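Local coordinates for AlgW protein (Pseudomonas aeruginosa, PDB 7CO3) that probably acts as an HtrA-type serine endopeptidase, coupling a trypsin-like protease domain to a PDZ domain in a three-subunit assembly, at residues B[59-64]-B[233-238]; B[65-70]-B[133-138]; B[213-218]-B[257-262]; B[274-279]-B[371-376]. The protein carries 1 engineered substitution. All coordinates share one frame; numbering follows the deposited sequence.

Contact 1: B[59-64]-B[233-238]; sequences VSRAAP and DAAGNL
Arg61 and Ala62, near the end of the N-terminal helix 56-62, lie against the tight turn that joins strands 230-233 and 238-245 of the protease domain. That turn is a type I beta turn from Asp233 to Gly236 combined with an Asx turn at Asp233. Arg61 carries most of the polar contact. Its CG is anti to the backbone N (chi1 -153°) and the chain runs extended as far as NE, which takes the guanidinium across to the turn. NH2 donates to Ala235 O at 2.7 Å; the oxygen sits at the guanidinium edge, close to its plane, while the donor stands above the carbonyl plane. The Asn237 amide lies perpendicular to the guanidinium, with OD1 3.0 Å from Arg61 NH1. A water accepts from both Arg61 NH2 and Asn237 ND2 and so bridges the two side chains. Thr168 packs on both of them. Ala62, the next residue, turns its methyl to the turn backbone, CB lying 3.5 Å from Gly236 O, a buried carbonyl oxygen for which the model holds no hydrogen-bonding partner. Beyond the turn, Ala62 also touches Val232 and Ile184, so this end of the helix is seated on strands of the C-terminal barrel. Asp233 holds the turn in shape for these contacts. Its OD2 uses the syn lone pair to accept from Asn237 ND2 at 3.2 Å, fixing the rotation of the amide that faces Arg61. Its OD1 takes Ala235 N and Asn237 N from opposite faces of the carboxylate, at 2.9 Å from Ala235 N and 2.8 Å from Asn237 N.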
# COMPACT_ATOMS: atom_id res chain seq x y z
N VAL B 59 19.74 2.22 -1.64
CA VAL B 59 19.64 0.85 -1.14
C VAL B 59 21.03 0.23 -1.01
O VAL B 59 21.37 -0.39 0.00
CB VAL B 59 18.75 -0.03 -2.05
CG1 VAL B 59 19.00 -1.56 -1.77
CG2 VAL B 59 17.25 0.36 -1.96
N SER B 60 21.85 0.37 -2.05
CA SER B 60 23.21 -0.14 -2.01
C SER B 60 23.95 0.36 -0.77
O SER B 60 24.72 -0.38 -0.15
CB SER B 60 23.95 0.24 -3.28
OG SER B 60 23.62 -0.68 -4.32
N ARG B 61 23.68 1.59 -0.38
CA ARG B 61 24.37 2.19 0.74
C ARG B 61 23.92 1.58 2.07
O ARG B 61 24.75 1.23 2.91
CB ARG B 61 24.10 3.70 0.72
CG ARG B 61 25.17 4.53 1.37
CD ARG B 61 25.02 5.99 1.01
NE ARG B 61 25.72 6.83 1.99
CZ ARG B 61 25.26 8.00 2.42
NH1 ARG B 61 25.96 8.69 3.32
NH2 ARG B 61 24.11 8.49 1.97
N ALA B 62 22.61 1.44 2.26
CA ALA B 62 22.05 1.14 3.57
C ALA B 62 21.77 -0.34 3.80
O ALA B 62 21.90 -0.82 4.93
CB ALA B 62 20.76 1.94 3.79
N ALA B 63 21.35 -1.07 2.77
CA ALA B 63 20.96 -2.46 2.96
C ALA B 63 22.04 -3.33 3.62
O ALA B 63 21.67 -4.18 4.45
CB ALA B 63 20.52 -3.05 1.62
N PRO B 64 23.34 -3.17 3.34
CA PRO B 64 24.34 -4.03 4.03
C PRO B 64 24.32 -3.89 5.54
O PRO B 64 24.69 -4.84 6.24
CB PRO B 64 25.68 -3.58 3.44
CG PRO B 64 25.31 -3.08 2.06
CD PRO B 64 23.98 -2.37 2.27
N ASP B 233 16.39 7.80 4.51
CA ASP B 233 16.00 8.91 3.64
C ASP B 233 16.37 8.57 2.21
O ASP B 233 16.93 7.52 1.93
CB ASP B 233 16.62 10.25 4.09
CG ASP B 233 18.17 10.29 3.95
OD1 ASP B 233 18.76 9.47 3.23
OD2 ASP B 233 18.80 11.16 4.60
N ALA B 234 16.11 9.49 1.28
CA ALA B 234 16.30 9.17 -0.14
C ALA B 234 17.76 8.96 -0.52
O ALA B 234 18.03 8.43 -1.60
CB ALA B 234 15.71 10.28 -1.02
N ALA B 235 18.71 9.36 0.34
CA ALA B 235 20.13 9.10 0.09
C ALA B 235 20.65 7.91 0.87
O ALA B 235 21.84 7.59 0.78
CB ALA B 235 20.97 10.35 0.43
N GLY B 236 19.79 7.22 1.61
CA GLY B 236 20.24 6.04 2.34
C GLY B 236 20.68 6.30 3.77
O GLY B 236 21.23 5.38 4.39
N ASN B 237 20.49 7.50 4.32
CA ASN B 237 20.87 7.75 5.69
C ASN B 237 19.74 7.38 6.63
O ASN B 237 18.58 7.62 6.33
CB ASN B 237 21.28 9.21 5.93
CG ASN B 237 22.31 9.70 4.93
OD1 ASN B 237 23.45 9.26 4.95
ND2 ASN B 237 21.91 10.61 4.05
N LEU B 238 20.11 6.88 7.81
CA LEU B 238 19.13 6.41 8.78
C LEU B 238 18.39 7.56 9.44
O LEU B 238 19.00 8.42 10.09
CB LEU B 238 19.82 5.58 9.85
CG LEU B 238 18.95 4.98 10.95
CD1 LEU B 238 18.01 3.88 10.36
CD2 LEU B 238 19.84 4.45 12.08
O HOH W 1 24.20 11.38 2.26

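Contact 2: B[65-70]-B[133-138]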
# COMPACT_ATOMS: atom_id res chain seq x y z
N ALA B 65 23.86 -2.77 6.06
CA ALA B 65 23.84 -2.50 7.48
C ALA B 65 22.50 -2.82 8.15
O ALA B 65 22.28 -2.43 9.30
CB ALA B 65 24.19 -1.04 7.74
N VAL B 66 21.59 -3.51 7.44
CA VAL B 66 20.33 -3.97 8.03
C VAL B 66 20.36 -5.48 8.04
O VAL B 66 20.65 -6.10 7.01
CB VAL B 66 19.12 -3.41 7.26
CG1 VAL B 66 17.77 -3.82 7.95
CG2 VAL B 66 19.27 -1.91 7.11
N ALA B 67 20.08 -6.08 9.19
CA ALA B 67 20.17 -7.52 9.37
C ALA B 67 18.79 -8.10 9.68
O ALA B 67 17.89 -7.37 10.12
CB ALA B 67 21.13 -7.89 10.52
N ASN B 68 18.66 -9.41 9.47
CA ASN B 68 17.53 -10.18 9.98
C ASN B 68 17.79 -10.72 11.39
O ASN B 68 18.90 -11.17 11.71
CB ASN B 68 17.21 -11.34 9.02
CG ASN B 68 16.85 -10.86 7.62
OD1 ASN B 68 16.45 -9.72 7.43
ND2 ASN B 68 16.99 -11.73 6.63
N LEU B 69 16.75 -10.72 12.20
CA LEU B 69 16.78 -11.27 13.55
C LEU B 69 15.84 -12.47 13.61
O LEU B 69 14.69 -12.39 13.15
CB LEU B 69 16.33 -10.24 14.60
CG LEU B 69 17.22 -9.05 15.02
CD1 LEU B 69 16.67 -8.41 16.27
CD2 LEU B 69 18.73 -9.41 15.23
N TYR B 70 16.34 -13.58 14.18
CA TYR B 70 15.59 -14.80 14.46
C TYR B 70 15.78 -15.12 15.93
O TYR B 70 16.91 -15.39 16.35
CB TYR B 70 16.07 -15.98 13.60
CG TYR B 70 16.11 -15.67 12.14
CD1 TYR B 70 14.94 -15.55 11.40
CD2 TYR B 70 17.32 -15.45 11.50
CE1 TYR B 70 14.97 -15.24 10.06
CE2 TYR B 70 17.37 -15.14 10.16
CZ TYR B 70 16.20 -15.03 9.44
OH TYR B 70 16.25 -14.73 8.12
N VAL B 133 21.60 -13.14 14.43
CA VAL B 133 21.71 -12.03 13.51
C VAL B 133 22.16 -12.60 12.17
O VAL B 133 23.13 -13.36 12.11
CB VAL B 133 22.73 -11.00 14.03
CG1 VAL B 133 23.18 -10.10 12.93
CG2 VAL B 133 22.18 -10.21 15.22
N ALA B 134 21.44 -12.26 11.10
CA ALA B 134 21.80 -12.71 9.76
C ALA B 134 22.05 -11.50 8.89
O ALA B 134 21.14 -10.70 8.64
CB ALA B 134 20.72 -13.62 9.16
N LEU B 135 23.29 -11.38 8.40
CA LEU B 135 23.68 -10.21 7.63
C LEU B 135 23.38 -10.41 6.16
O LEU B 135 23.24 -11.54 5.67
CB LEU B 135 25.16 -9.91 7.84
CG LEU B 135 25.53 -9.60 9.29
CD1 LEU B 135 27.00 -9.24 9.34
CD2 LEU B 135 24.68 -8.49 9.87
N ARG B 136 23.29 -9.29 5.44
CA ARG B 136 23.03 -9.33 4.00
C ARG B 136 24.08 -10.14 3.25
O ARG B 136 23.78 -10.73 2.21
CB ARG B 136 22.97 -7.92 3.44
CG ARG B 136 22.30 -7.87 2.10
CD ARG B 136 22.12 -6.45 1.66
NE ARG B 136 22.05 -6.34 0.21
CZ ARG B 136 23.00 -5.81 -0.54
NH1 ARG B 136 22.86 -5.75 -1.85
NH2 ARG B 136 24.10 -5.34 0.04
N ASP B 137 25.33 -10.15 3.73
CA ASP B 137 26.39 -10.87 3.02
C ASP B 137 26.33 -12.36 3.24
O ASP B 137 27.12 -13.09 2.64
CB ASP B 137 27.77 -10.32 3.41
CG ASP B 137 28.11 -10.51 4.90
OD1 ASP B 137 27.64 -11.47 5.53
OD2 ASP B 137 28.84 -9.65 5.45
N GLY B 138 25.42 -12.84 4.09
CA GLY B 138 25.29 -14.26 4.36
C GLY B 138 25.83 -14.71 5.70
O GLY B 138 25.47 -15.80 6.14
O HOH W 2 23.17 -6.96 6.96
O HOH W 3 20.16 -9.27 6.11
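The Tyr70 ring meets Ala134 edge-on, with CE2 3.8 Å from Ala134 CB and the methyl near the ring plane; Leu106 of strand 104-113 also touches the ring. The Asn68 amide lies on the same side of the sheet, and its ND2 gives a weak hydrogen bond to Tyr70 OH. These groups decorate an antiparallel ladder between strands 66-72 and 130-134, the first and last strands in the order of the six-stranded barrel, the N-terminal barrel of the chymotrypsin-like fold. Their pairing closes that barrel. Asn68 and Ala134 form the hydrogen-bonded pair: Asn68 N donates to Ala134 O at 2.9 Å, and Ala134 N returns a bond of 2.8 Å to Asn68 O. The neighbouring pair, Leu69 with Val133, is non-hydrogen-bonded and sends its side chains to the other face. There the two lie alongside each other and point the same way, Leu69 CD2 against Val133 CG2 at 3.5 Å. A chi1 of 161° swings the other Val133 branch, CG1, toward Ala67 CB. Ala67 CB also receives Leu135 CD2 at 3.7 Å, and Leu135 reaches on to Ile111 and Leu164, so this face belongs to the packed apolar interior. Direct hydrogen bonding stops after the Asn68-Ala134 pair, although Ala67 and Leu135 stay close. The chain then turns off in a type I turn from Leu135 to Gly138, and a water bridges the strands, donating to Val66 O at 2.7 Å and accepting from Arg136 N at 2.8 Å.

Contact 3: B[213-218]-B[257-262]; sequences EDFIQT and FAIPTK
Phe215 and Phe257 meet obliquely, ring centroids 5.9 Å apart and planes at 57°, with Phe215 CD1 3.8 Å from Phe257 CB. The same Phe215 ring runs beside Ile259, CE1 to CG1 3.7 Å, and has Ala258 O near its plane at the edge. Gln217 lies alongside Phe257, its CG 3.6 Å from ring atom CE1; chi1 of -166° lays the glutamine chain along the ring. On the face that carries Ile216 and Ala258, their CB atoms are neighbours, and the Ile216 side chain runs past Pro260 in the opposite sense, CD1 4.0 Å from Pro260 CB. The backbone pairing behind this is antiparallel and hydrogen-bonded: Ile216 N to Ala258 O 2.9 Å, Ala258 N to Ile216 O 2.7 Å. It joins strands 215-218 and 256-260 in the C-terminal barrel of the chymotrypsin-like protease fold, and Pro260 takes the N-cap position of helix 261-274. Farther out, Leu231 touches both Ile216 and Ala258, while Leu207 touches both phenylalanines. Arg204 NE donates to Gln217 OE1, fixing the end of the amide, and Gln217 NE2 is hydrogen-bonded to Thr193 OG1 of the third subunit, whose Val190 also packs on Gln217 and Phe257.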
# COMPACT_ATOMS: atom_id res chain seq x y z
N GLU B 213 6.91 8.64 23.19
CA GLU B 213 6.58 8.52 21.78
C GLU B 213 6.94 9.80 21.04
O GLU B 213 6.65 10.90 21.52
CB GLU B 213 5.10 8.26 21.58
CG GLU B 213 4.61 7.01 22.22
CD GLU B 213 3.17 6.71 21.86
OE1 GLU B 213 2.40 7.66 21.62
OE2 GLU B 213 2.81 5.52 21.80
N ASP B 214 7.51 9.64 19.85
CA ASP B 214 7.79 10.76 18.96
C ASP B 214 7.83 10.25 17.51
O ASP B 214 8.71 10.60 16.73
CB ASP B 214 9.10 11.44 19.36
CG ASP B 214 9.24 12.83 18.78
OD1 ASP B 214 8.19 13.42 18.41
OD2 ASP B 214 10.38 13.34 18.70
N PHE B 215 6.86 9.43 17.12
CA PHE B 215 6.98 8.63 15.90
C PHE B 215 6.99 9.49 14.64
O PHE B 215 6.28 10.48 14.51
CB PHE B 215 5.84 7.61 15.79
CG PHE B 215 5.93 6.48 16.77
CD1 PHE B 215 6.89 5.48 16.62
CD2 PHE B 215 5.05 6.39 17.83
CE1 PHE B 215 6.97 4.43 17.54
CE2 PHE B 215 5.14 5.34 18.75
CZ PHE B 215 6.10 4.37 18.60
N ILE B 216 7.84 9.10 13.73
CA ILE B 216 7.69 9.38 12.31
C ILE B 216 6.62 8.43 11.77
O ILE B 216 6.61 7.24 12.11
CB ILE B 216 9.02 9.19 11.59
CG1 ILE B 216 10.09 10.11 12.21
CG2 ILE B 216 8.86 9.51 10.12
CD1 ILE B 216 11.56 9.70 11.82
N GLN B 217 5.72 8.96 10.94
CA GLN B 217 4.71 8.18 10.23
C GLN B 217 5.12 8.06 8.76
O GLN B 217 5.64 9.01 8.16
CB GLN B 217 3.33 8.83 10.38
CG GLN B 217 2.16 7.94 9.97
CD GLN B 217 0.81 8.63 10.07
OE1 GLN B 217 0.48 9.26 11.08
NE2 GLN B 217 0.01 8.51 9.00
N THR B 218 4.91 6.88 8.15
CA THR B 218 5.31 6.72 6.75
C THR B 218 4.32 5.82 6.03
O THR B 218 3.75 4.92 6.64
CB THR B 218 6.73 6.11 6.60
OG1 THR B 218 7.06 5.97 5.23
CG2 THR B 218 6.81 4.73 7.27
N PHE B 257 4.92 3.42 11.54
CA PHE B 257 5.49 4.31 12.55
C PHE B 257 6.93 3.91 12.85
O PHE B 257 7.20 2.73 13.10
CB PHE B 257 4.67 4.26 13.83
CG PHE B 257 3.26 4.68 13.62
CD1 PHE B 257 2.95 6.01 13.40
CD2 PHE B 257 2.23 3.72 13.63
CE1 PHE B 257 1.64 6.41 13.23
CE2 PHE B 257 0.93 4.12 13.43
CZ PHE B 257 0.64 5.46 13.22
N ALA B 258 7.84 4.89 12.80
CA ALA B 258 9.25 4.65 13.06
C ALA B 258 9.72 5.55 14.21
O ALA B 258 9.29 6.70 14.31
CB ALA B 258 10.10 4.89 11.79
N ILE B 259 10.59 5.01 15.07
CA ILE B 259 11.20 5.80 16.15
C ILE B 259 12.30 6.68 15.56
O ILE B 259 13.24 6.16 14.97
CB ILE B 259 11.75 4.89 17.25
CG1 ILE B 259 10.61 4.06 17.84
CG2 ILE B 259 12.46 5.71 18.34
CD1 ILE B 259 11.07 2.80 18.63
N PRO B 260 12.23 8.00 15.73
CA PRO B 260 13.23 8.90 15.13
C PRO B 260 14.65 8.62 15.64
O PRO B 260 14.86 8.22 16.78
CB PRO B 260 12.78 10.29 15.59
CG PRO B 260 11.46 10.15 16.10
CD PRO B 260 11.32 8.72 16.62
N THR B 261 15.62 8.86 14.76
CA THR B 261 17.02 8.56 15.04
C THR B 261 17.51 9.31 16.28
O THR B 261 18.25 8.75 17.10
CB THR B 261 17.87 8.91 13.81
OG1 THR B 261 17.78 7.86 12.81
CG2 THR B 261 19.32 9.08 14.19
N LYS B 262 17.08 10.57 16.42
CA LYS B 262 17.53 11.41 17.54
C LYS B 262 17.15 10.80 18.88
O LYS B 262 17.98 10.77 19.80
CB LYS B 262 16.95 12.83 17.40
CG LYS B 262 17.40 13.82 18.51
CD LYS B 262 17.31 15.27 18.04
CE LYS B 262 16.22 16.05 18.78
NZ LYS B 262 16.11 17.46 18.30

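Contact 4: B[274-279]-B[371-376]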
# COMPACT_ATOMS: atom_id res chain seq x y z
N HIS B 274 25.36 2.31 30.55
CA HIS B 274 24.81 2.02 31.86
C HIS B 274 23.88 0.82 31.86
O HIS B 274 23.24 0.54 32.88
CB HIS B 274 24.14 3.30 32.37
CG HIS B 274 24.97 4.54 32.13
ND1 HIS B 274 24.65 5.50 31.21
CD2 HIS B 274 26.16 4.92 32.67
CE1 HIS B 274 25.58 6.44 31.21
NE2 HIS B 274 26.51 6.11 32.08
N GLY B 275 23.80 0.08 30.75
CA GLY B 275 22.96 -1.11 30.64
C GLY B 275 21.47 -0.85 30.53
O GLY B 275 20.71 -1.79 30.27
N GLN B 276 21.04 0.38 30.75
CA GLN B 276 19.66 0.79 30.63
C GLN B 276 19.71 2.30 30.47
O GLN B 276 20.78 2.89 30.32
CB GLN B 276 18.83 0.37 31.84
CG GLN B 276 19.08 1.23 33.08
CD GLN B 276 18.54 0.63 34.37
OE1 GLN B 276 17.69 1.22 35.04
NE2 GLN B 276 19.03 -0.56 34.72
N VAL B 277 18.55 2.93 30.49
CA VAL B 277 18.47 4.38 30.49
C VAL B 277 18.00 4.80 31.86
O VAL B 277 17.01 4.27 32.38
CB VAL B 277 17.57 4.92 29.37
CG1 VAL B 277 17.70 6.44 29.28
CG2 VAL B 277 17.96 4.25 28.06
N ILE B 278 18.75 5.72 32.45
CA ILE B 278 18.50 6.27 33.78
C ILE B 278 17.57 7.45 33.60
O ILE B 278 17.92 8.44 32.95
CB ILE B 278 19.83 6.70 34.44
CG1 ILE B 278 20.88 5.58 34.31
CG2 ILE B 278 19.64 7.31 35.84
CD1 ILE B 278 20.47 4.28 34.98
N ARG B 279 16.35 7.33 34.09
CA ARG B 279 15.43 8.45 33.97
C ARG B 279 15.26 9.11 35.32
O ARG B 279 15.43 8.49 36.37
CB ARG B 279 14.07 8.02 33.42
CG ARG B 279 14.20 7.55 31.97
CD ARG B 279 12.92 7.00 31.38
NE ARG B 279 13.25 6.19 30.21
CZ ARG B 279 13.35 6.69 29.00
NH1 ARG B 279 13.70 5.91 27.98
NH2 ARG B 279 13.10 7.98 28.80
N VAL B 371 14.84 13.24 43.69
CA VAL B 371 14.60 12.53 42.43
C VAL B 371 14.97 11.06 42.59
O VAL B 371 16.13 10.73 42.85
CB VAL B 371 15.40 13.15 41.28
CG1 VAL B 371 15.18 12.31 40.01
CG2 VAL B 371 15.00 14.57 41.07
N GLY B 372 13.99 10.18 42.43
CA GLY B 372 14.25 8.75 42.40
C GLY B 372 14.63 8.25 41.00
O GLY B 372 14.64 9.00 40.03
N LEU B 373 14.97 6.96 40.94
CA LEU B 373 15.15 6.21 39.70
C LEU B 373 13.82 5.59 39.26
O LEU B 373 13.11 4.99 40.08
CB LEU B 373 16.15 5.06 39.89
CG LEU B 373 16.24 3.92 38.84
CD1 LEU B 373 17.68 3.50 38.55
CD2 LEU B 373 15.45 2.65 39.20
N ARG B 374 13.50 5.69 37.90
CA ARG B 374 12.24 5.07 37.52
C ARG B 374 12.42 3.57 37.39
O ARG B 374 13.39 3.12 36.76
CB ARG B 374 11.71 5.65 36.23
CG ARG B 374 10.49 4.93 35.72
CD ARG B 374 9.86 5.56 34.43
NE ARG B 374 9.30 6.89 34.30
CZ ARG B 374 8.14 7.10 33.74
NH1 ARG B 374 7.49 6.10 33.19
NH2 ARG B 374 7.62 8.34 33.68
N PRO B 375 11.56 2.76 38.01
CA PRO B 375 11.77 1.31 38.00
C PRO B 375 11.62 0.76 36.59
O PRO B 375 11.48 1.53 35.64
CB PRO B 375 10.63 0.80 38.91
CG PRO B 375 9.55 1.79 38.65
CD PRO B 375 10.25 3.11 38.60
N PRO B 376 11.69 -0.56 36.40
CA PRO B 376 11.08 -1.13 35.21
C PRO B 376 9.59 -0.92 35.25
O PRO B 376 8.97 -0.96 36.33
CB PRO B 376 11.46 -2.62 35.31
CG PRO B 376 12.57 -2.69 36.32
CD PRO B 376 12.30 -1.58 37.27
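Arg279 and Arg374, neighbours across the contact, each make a salt bridge to an acid of the protease domain: Arg279 NH1 to Asp149 OD2, Arg374 NH1 to Glu151 OE1. The contact lies at the junction of the two domains, where the linker that follows helix 261-274 enters the PDZ domain and meets the far end of its strand 366-373. Strand 280-281, directly after the linker, pairs antiparallel with strand 366-373 at the edge of the five-stranded PDZ sheet. No hydrogen bond joins the two segments here: Arg279 O comes only within 3.7 Å of Arg374 N. The side chains start out close, Arg279 CB 4.4 Å from Arg374 CB. Farther along, Arg279 NE and Arg374 NE lie 5.7 Å apart without contact; the acid partner of each probably offsets the like charges. Both arginine side chains also touch Tyr212 of the protease domain. The Arg374 chain is extended out to CD and then bends (chi3 -62°); its NH2 gives a weak hydrogen bond to the backbone of the bound peptide, while the residue packs loosely beside the linker at Arg279. Arg279, by contrast, is extended beyond CG, and one face of its guanidinium carries Val277 CG1, 4.2 Å above the plane and offset toward the rim. Elsewhere in the contact Gln276 and Leu373 come toward each other from opposite directions. The extended Gln276 chain puts the amide oxygen OE1 4.2 Å from Leu373 CD1.

How the contacts relate
Contacts 1, 2 and 3 belong to the protease domain, contact 4 to its junction with the PDZ domain. Contact 2 is nested along the chain inside the loop closed by contact 1; their centres are about 15 Å apart and they touch where Pro64 packs on Arg136. Helix 56-62 is followed in the chain by strand 66-72, which closes the N-terminal barrel. Contact 3 crosses contact 1 in sequence and lies in the C-terminal barrel, on whose 230-233/238-245 turn contact 1 rests; their centres are about 17 Å apart, with Leu238 O and Thr261 OG1 in a probable hydrogen bond. Helix 261-274 runs from contact 3 to contact 4, about 22 Å between their centres, carrying the chain toward the PDZ domain.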